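Local coordinates for VlsE1 (Borreliella burgdorferi, PDB 1L8W), which is a variable surface lipoprotein antigen of the Lyme disease spirochaete, whose antigenic variation probably serves evasion of host immunity, at residues K192-S205 against F287-I301. Sequence-based numbering, arbitrary orientation.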
loop_
_atom_site.group_PDB
_atom_site.type_symbol
_atom_site.label_atom_id
_atom_site.label_comp_id
_atom_site.label_asym_id
_atom_site.label_seq_id
_atom_site.Cartn_x
_atom_site.Cartn_y
_atom_site.Cartn_z
ATOM N N LYS A 192 -11.621 -13.365 4.910
ATOM C CA LYS A 192 -11.950 -14.562 4.138
ATOM C C LYS A 192 -11.325 -14.552 2.750
ATOM O O LYS A 192 -11.160 -15.602 2.126
ATOM C CB LYS A 192 -13.469 -14.708 4.007
ATOM C CG LYS A 192 -14.198 -14.738 5.340
ATOM C CD LYS A 192 -15.702 -14.873 5.164
ATOM C CE LYS A 192 -16.367 -15.090 6.521
ATOM N NZ LYS A 192 -17.825 -15.317 6.373
ATOM N N LEU A 193 -10.993 -13.362 2.271
ATOM C CA LEU A 193 -10.396 -13.193 0.952
ATOM C C LEU A 193 -8.922 -13.553 0.970
ATOM O O LEU A 193 -8.320 -13.773 -0.079
ATOM C CB LEU A 193 -10.567 -11.742 0.487
ATOM C CG LEU A 193 -12.018 -11.249 0.489
ATOM C CD1 LEU A 193 -12.071 -9.848 -0.053
ATOM C CD2 LEU A 193 -12.893 -12.170 -0.342
ATOM N N PHE A 194 -8.355 -13.621 2.173
ATOM C CA PHE A 194 -6.947 -13.940 2.358
ATOM C C PHE A 194 -6.674 -15.431 2.541
ATOM O O PHE A 194 -5.535 -15.837 2.779
ATOM C CB PHE A 194 -6.396 -13.144 3.549
ATOM C CG PHE A 194 -6.362 -11.652 3.310
ATOM C CD1 PHE A 194 -7.537 -10.912 3.285
ATOM C CD2 PHE A 194 -5.165 -11.007 3.029
ATOM C CE1 PHE A 194 -7.519 -9.554 2.979
ATOM C CE2 PHE A 194 -5.135 -9.646 2.721
ATOM C CZ PHE A 194 -6.311 -8.918 2.694
ATOM N N GLY A 195 -7.714 -16.248 2.409
ATOM C CA GLY A 195 -7.540 -17.677 2.582
ATOM C C GLY A 195 -7.493 -18.439 1.274
ATOM O O GLY A 195 -7.201 -17.869 0.227
ATOM N N LYS A 196 -7.785 -19.733 1.332
ATOM C CA LYS A 196 -7.772 -20.562 0.136
ATOM C C LYS A 196 -9.017 -20.315 -0.696
ATOM O O LYS A 196 -9.938 -19.620 -0.266
ATOM C CB LYS A 196 -7.670 -22.042 0.515
ATOM C CG LYS A 196 -8.769 -22.523 1.424
ATOM C CD LYS A 196 -8.447 -23.888 2.012
ATOM C CE LYS A 196 -7.212 -23.827 2.901
ATOM N NZ LYS A 196 -6.933 -25.134 3.562
ATOM N N ALA A 197 -9.031 -20.874 -1.899
ATOM C CA ALA A 197 -10.156 -20.707 -2.810
ATOM C C ALA A 197 -10.806 -22.047 -3.096
ATOM O O ALA A 197 -10.348 -23.085 -2.621
ATOM C CB ALA A 197 -9.682 -20.072 -4.114
ATOM N N GLY A 198 -11.881 -22.011 -3.875
ATOM C CA GLY A 198 -12.582 -23.226 -4.237
ATOM C C GLY A 198 -13.414 -23.844 -3.131
ATOM O O GLY A 198 -14.147 -23.156 -2.424
ATOM N N ALA A 199 -13.279 -25.159 -2.993
ATOM C CA ALA A 199 -14.007 -25.953 -2.008
ATOM C C ALA A 199 -14.164 -25.348 -0.611
ATOM O O ALA A 199 -15.118 -24.624 -0.344
ATOM C CB ALA A 199 -13.368 -27.336 -1.903
ATOM N N ALA A 200 -13.232 -25.659 0.282
ATOM C CA ALA A 200 -13.300 -25.166 1.656
ATOM C C ALA A 200 -12.904 -23.698 1.813
ATOM O O ALA A 200 -12.215 -23.333 2.776
ATOM C CB ALA A 200 -12.432 -26.040 2.557
ATOM N N ALA A 201 -13.348 -22.858 0.881
ATOM C CA ALA A 201 -13.032 -21.433 0.938
ATOM C C ALA A 201 -14.203 -20.662 1.541
ATOM O O ALA A 201 -15.354 -21.065 1.408
ATOM C CB ALA A 201 -12.713 -20.898 -0.463
ATOM N N HIS A 202 -13.909 -19.551 2.205
ATOM C CA HIS A 202 -14.966 -18.760 2.809
ATOM C C HIS A 202 -15.250 -17.500 1.990
ATOM O O HIS A 202 -16.340 -16.938 2.059
ATOM C CB HIS A 202 -14.583 -18.406 4.250
ATOM C CG HIS A 202 -14.425 -19.603 5.139
ATOM N ND1 HIS A 202 -15.496 -20.337 5.597
ATOM C CD2 HIS A 202 -13.317 -20.220 5.614
ATOM C CE1 HIS A 202 -15.055 -21.354 6.317
ATOM N NE2 HIS A 202 -13.738 -21.308 6.340
ATOM N N GLY A 203 -14.276 -17.082 1.188
ATOM C CA GLY A 203 -14.449 -15.883 0.388
ATOM C C GLY A 203 -15.747 -15.827 -0.403
ATOM O O GLY A 203 -16.069 -16.742 -1.165
ATOM N N ASP A 204 -16.510 -14.758 -0.211
ATOM C CA ASP A 204 -17.754 -14.591 -0.946
ATOM C C ASP A 204 -18.193 -13.139 -1.044
ATOM O O ASP A 204 -17.561 -12.235 -0.492
ATOM C CB ASP A 204 -18.886 -15.449 -0.346
ATOM C CG ASP A 204 -19.283 -15.023 1.066
ATOM O OD1 ASP A 204 -18.726 -14.041 1.608
ATOM O OD2 ASP A 204 -20.170 -15.693 1.634
ATOM N N SER A 205 -19.280 -12.943 -1.777
ATOM C CA SER A 205 -19.866 -11.639 -2.027
ATOM C C SER A 205 -19.833 -10.687 -0.834
ATOM O O SER A 205 -19.356 -9.562 -0.953
ATOM C CB SER A 205 -21.305 -11.837 -2.516
ATOM O OG SER A 205 -21.893 -10.618 -2.920
ATOM N N PHE A 287 -6.731 -12.444 -4.323
ATOM C CA PHE A 287 -7.891 -12.581 -3.447
ATOM C C PHE A 287 -8.731 -13.789 -3.838
ATOM O O PHE A 287 -9.141 -13.935 -4.996
ATOM C CB PHE A 287 -8.702 -11.290 -3.500
ATOM C CG PHE A 287 -7.898 -10.080 -3.118
ATOM C CD1 PHE A 287 -7.723 -9.741 -1.778
ATOM C CD2 PHE A 287 -7.243 -9.335 -4.091
ATOM C CE1 PHE A 287 -6.901 -8.682 -1.412
ATOM C CE2 PHE A 287 -6.415 -8.268 -3.735
ATOM C CZ PHE A 287 -6.240 -7.943 -2.393
ATOM N N ALA A 288 -8.977 -14.660 -2.863
ATOM C CA ALA A 288 -9.725 -15.885 -3.108
ATOM C C ALA A 288 -11.193 -15.907 -2.661
ATOM O O ALA A 288 -11.564 -15.356 -1.618
ATOM C CB ALA A 288 -8.972 -17.055 -2.485
ATOM N N VAL A 289 -12.017 -16.563 -3.469
ATOM C CA VAL A 289 -13.441 -16.700 -3.199
ATOM C C VAL A 289 -13.859 -18.159 -3.457
ATOM O O VAL A 289 -13.119 -18.920 -4.097
ATOM C CB VAL A 289 -14.272 -15.771 -4.122
ATOM C CG1 VAL A 289 -13.910 -14.311 -3.876
ATOM C CG2 VAL A 289 -14.026 -16.136 -5.581
ATOM N N LYS A 290 -15.033 -18.539 -2.947
ATOM C CA LYS A 290 -15.573 -19.888 -3.134
ATOM C C LYS A 290 -15.997 -20.000 -4.594
ATOM O O LYS A 290 -16.201 -18.982 -5.255
ATOM C CB LYS A 290 -16.814 -20.105 -2.253
ATOM C CG LYS A 290 -16.613 -19.807 -0.775
ATOM C CD LYS A 290 -17.936 -19.742 0.004
ATOM C CE LYS A 290 -18.629 -21.097 0.150
ATOM N NZ LYS A 290 -19.345 -21.566 -1.074
ATOM N N ASP A 291 -16.132 -21.222 -5.102
ATOM C CA ASP A 291 -16.569 -21.399 -6.483
ATOM C C ASP A 291 -18.030 -20.966 -6.560
ATOM O O ASP A 291 -18.802 -21.183 -5.622
ATOM C CB ASP A 291 -16.421 -22.857 -6.927
ATOM C CG ASP A 291 -16.303 -23.813 -5.763
ATOM O OD1 ASP A 291 -17.193 -23.806 -4.883
ATOM O OD2 ASP A 291 -15.314 -24.575 -5.736
ATOM N N GLY A 292 -18.405 -20.345 -7.673
ATOM C CA GLY A 292 -19.766 -19.865 -7.814
ATOM C C GLY A 292 -19.887 -18.514 -7.131
ATOM O O GLY A 292 -20.986 -18.008 -6.912
ATOM N N GLU A 293 -18.741 -17.932 -6.788
ATOM C CA GLU A 293 -18.707 -16.629 -6.129
ATOM C C GLU A 293 -17.910 -15.577 -6.895
ATOM O O GLU A 293 -18.158 -14.386 -6.745
ATOM C CB GLU A 293 -18.125 -16.759 -4.723
ATOM C CG GLU A 293 -19.140 -17.137 -3.665
ATOM C CD GLU A 293 -20.266 -16.139 -3.573
ATOM O OE1 GLU A 293 -19.985 -14.932 -3.444
ATOM O OE2 GLU A 293 -21.436 -16.565 -3.629
ATOM N N LYS A 294 -16.956 -16.015 -7.705
ATOM C CA LYS A 294 -16.123 -15.093 -8.465
ATOM C C LYS A 294 -16.935 -13.972 -9.089
ATOM O O LYS A 294 -16.773 -12.809 -8.744
ATOM C CB LYS A 294 -15.363 -15.831 -9.570
ATOM C CG LYS A 294 -14.581 -14.904 -10.478
ATOM C CD LYS A 294 -13.917 -15.644 -11.626
ATOM C CE LYS A 294 -12.721 -16.440 -11.157
ATOM N NZ LYS A 294 -11.665 -15.555 -10.600
ATOM N N GLU A 295 -17.817 -14.335 -10.009
ATOM C CA GLU A 295 -18.647 -13.361 -10.695
ATOM C C GLU A 295 -19.500 -12.550 -9.731
ATOM O O GLU A 295 -19.913 -11.434 -10.037
ATOM C CB GLU A 295 -19.549 -14.077 -11.702
ATOM C CG GLU A 295 -18.808 -15.078 -12.575
ATOM C CD GLU A 295 -18.877 -16.502 -12.039
ATOM O OE1 GLU A 295 -18.724 -16.696 -10.808
ATOM O OE2 GLU A 295 -19.076 -17.432 -12.856
ATOM N N LYS A 296 -19.751 -13.108 -8.555
ATOM C CA LYS A 296 -20.599 -12.449 -7.569
ATOM C C LYS A 296 -19.855 -11.508 -6.626
ATOM O O LYS A 296 -20.453 -10.581 -6.070
ATOM C CB LYS A 296 -21.352 -13.515 -6.758
ATOM C CG LYS A 296 -22.407 -12.966 -5.809
ATOM C CD LYS A 296 -23.156 -14.072 -5.057
ATOM C CE LYS A 296 -23.905 -15.004 -6.007
ATOM N NZ LYS A 296 -24.998 -15.767 -5.320
ATOM N N ALA A 297 -18.553 -11.732 -6.460
ATOM C CA ALA A 297 -17.756 -10.915 -5.550
ATOM C C ALA A 297 -16.526 -10.256 -6.174
ATOM O O ALA A 297 -15.905 -9.395 -5.557
ATOM C CB ALA A 297 -17.338 -11.762 -4.347
ATOM N N GLU A 298 -16.177 -10.657 -7.390
ATOM C CA GLU A 298 -15.011 -10.109 -8.100
ATOM C C GLU A 298 -14.957 -8.573 -8.084
ATOM O O GLU A 298 -14.002 -7.964 -7.575
ATOM C CB GLU A 298 -15.044 -10.581 -9.550
ATOM C CG GLU A 298 -13.754 -10.391 -10.321
ATOM C CD GLU A 298 -13.870 -10.936 -11.737
ATOM O OE1 GLU A 298 -14.447 -12.039 -11.903
ATOM O OE2 GLU A 298 -13.384 -10.269 -12.677
ATOM N N GLY A 299 -15.994 -7.968 -8.659
ATOM C CA GLY A 299 -16.098 -6.523 -8.748
ATOM C C GLY A 299 -15.841 -5.784 -7.455
ATOM O O GLY A 299 -15.139 -4.778 -7.441
ATOM N N ALA A 300 -16.394 -6.297 -6.364
ATOM C CA ALA A 300 -16.240 -5.676 -5.058
ATOM C C ALA A 300 -14.817 -5.741 -4.514
ATOM O O ALA A 300 -14.286 -4.746 -4.031
ATOM C CB ALA A 300 -17.200 -6.318 -4.068
ATOM N N ILE A 301 -14.191 -6.910 -4.572
ATOM C CA ILE A 301 -12.838 -6.997 -4.046
ATOM C C ILE A 301 -11.853 -6.235 -4.938
ATOM O O ILE A 301 -10.899 -5.628 -4.459
ATOM C CB ILE A 301 -12.373 -8.459 -3.899
ATOM C CG1 ILE A 301 -10.948 -8.481 -3.337
ATOM C CG2 ILE A 301 -12.406 -9.153 -5.238
ATOM C CD1 ILE A 301 -10.783 -7.649 -2.059
#
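A288 N donates to L193 O (3.0 Å) and K290 N to G203 O (2.7 Å), so alternate amides of the extended chain 287-290 are gripped by two different parts of the loop 192-205, which folds around it. A third, weak bond runs the other way, from G198 N to V289 O. G203 lies with its CA only 3.8 Å from V289 CA; a side chain there would collide with A288 O, and glycine permits the approach. G198 has a positive phi, a backbone region that by itself favours glycine. A197 CB and A288 CB meet at 3.5 Å between the two segments.

At the inner end, the ends of the L193 and I301 side chains meet, the two CD1 atoms 3.2 Å apart, closer than normal carbon contact. I301 CD1 also sits above one face of the F287 ring, toward its rim. F287 CG lies anti to its own carbonyl carbon (chi1 -57°), which sets the ring beside that of F194 with its edge to the F194 face, a T-shaped pair with planes at 90°. F261 and helix 269-281 also pack on F194.

At the outer end, the bent side chain of E293 brings OE1 to S205 N (2.7 Å), which meets it on the anti side, 32° out of the carboxylate plane. D204, the N-cap of helix 205-216, uses OD1 for A207 N. Two acidic side chains thus serve amides of one helix start, whose dipole would be expected to favour their negative charge, though their mutual proximity may partly offset this. Backbone bonds, inner apolar side chains and outer capping together tie the loop to the strand-to-helix connection entering helix 294-333.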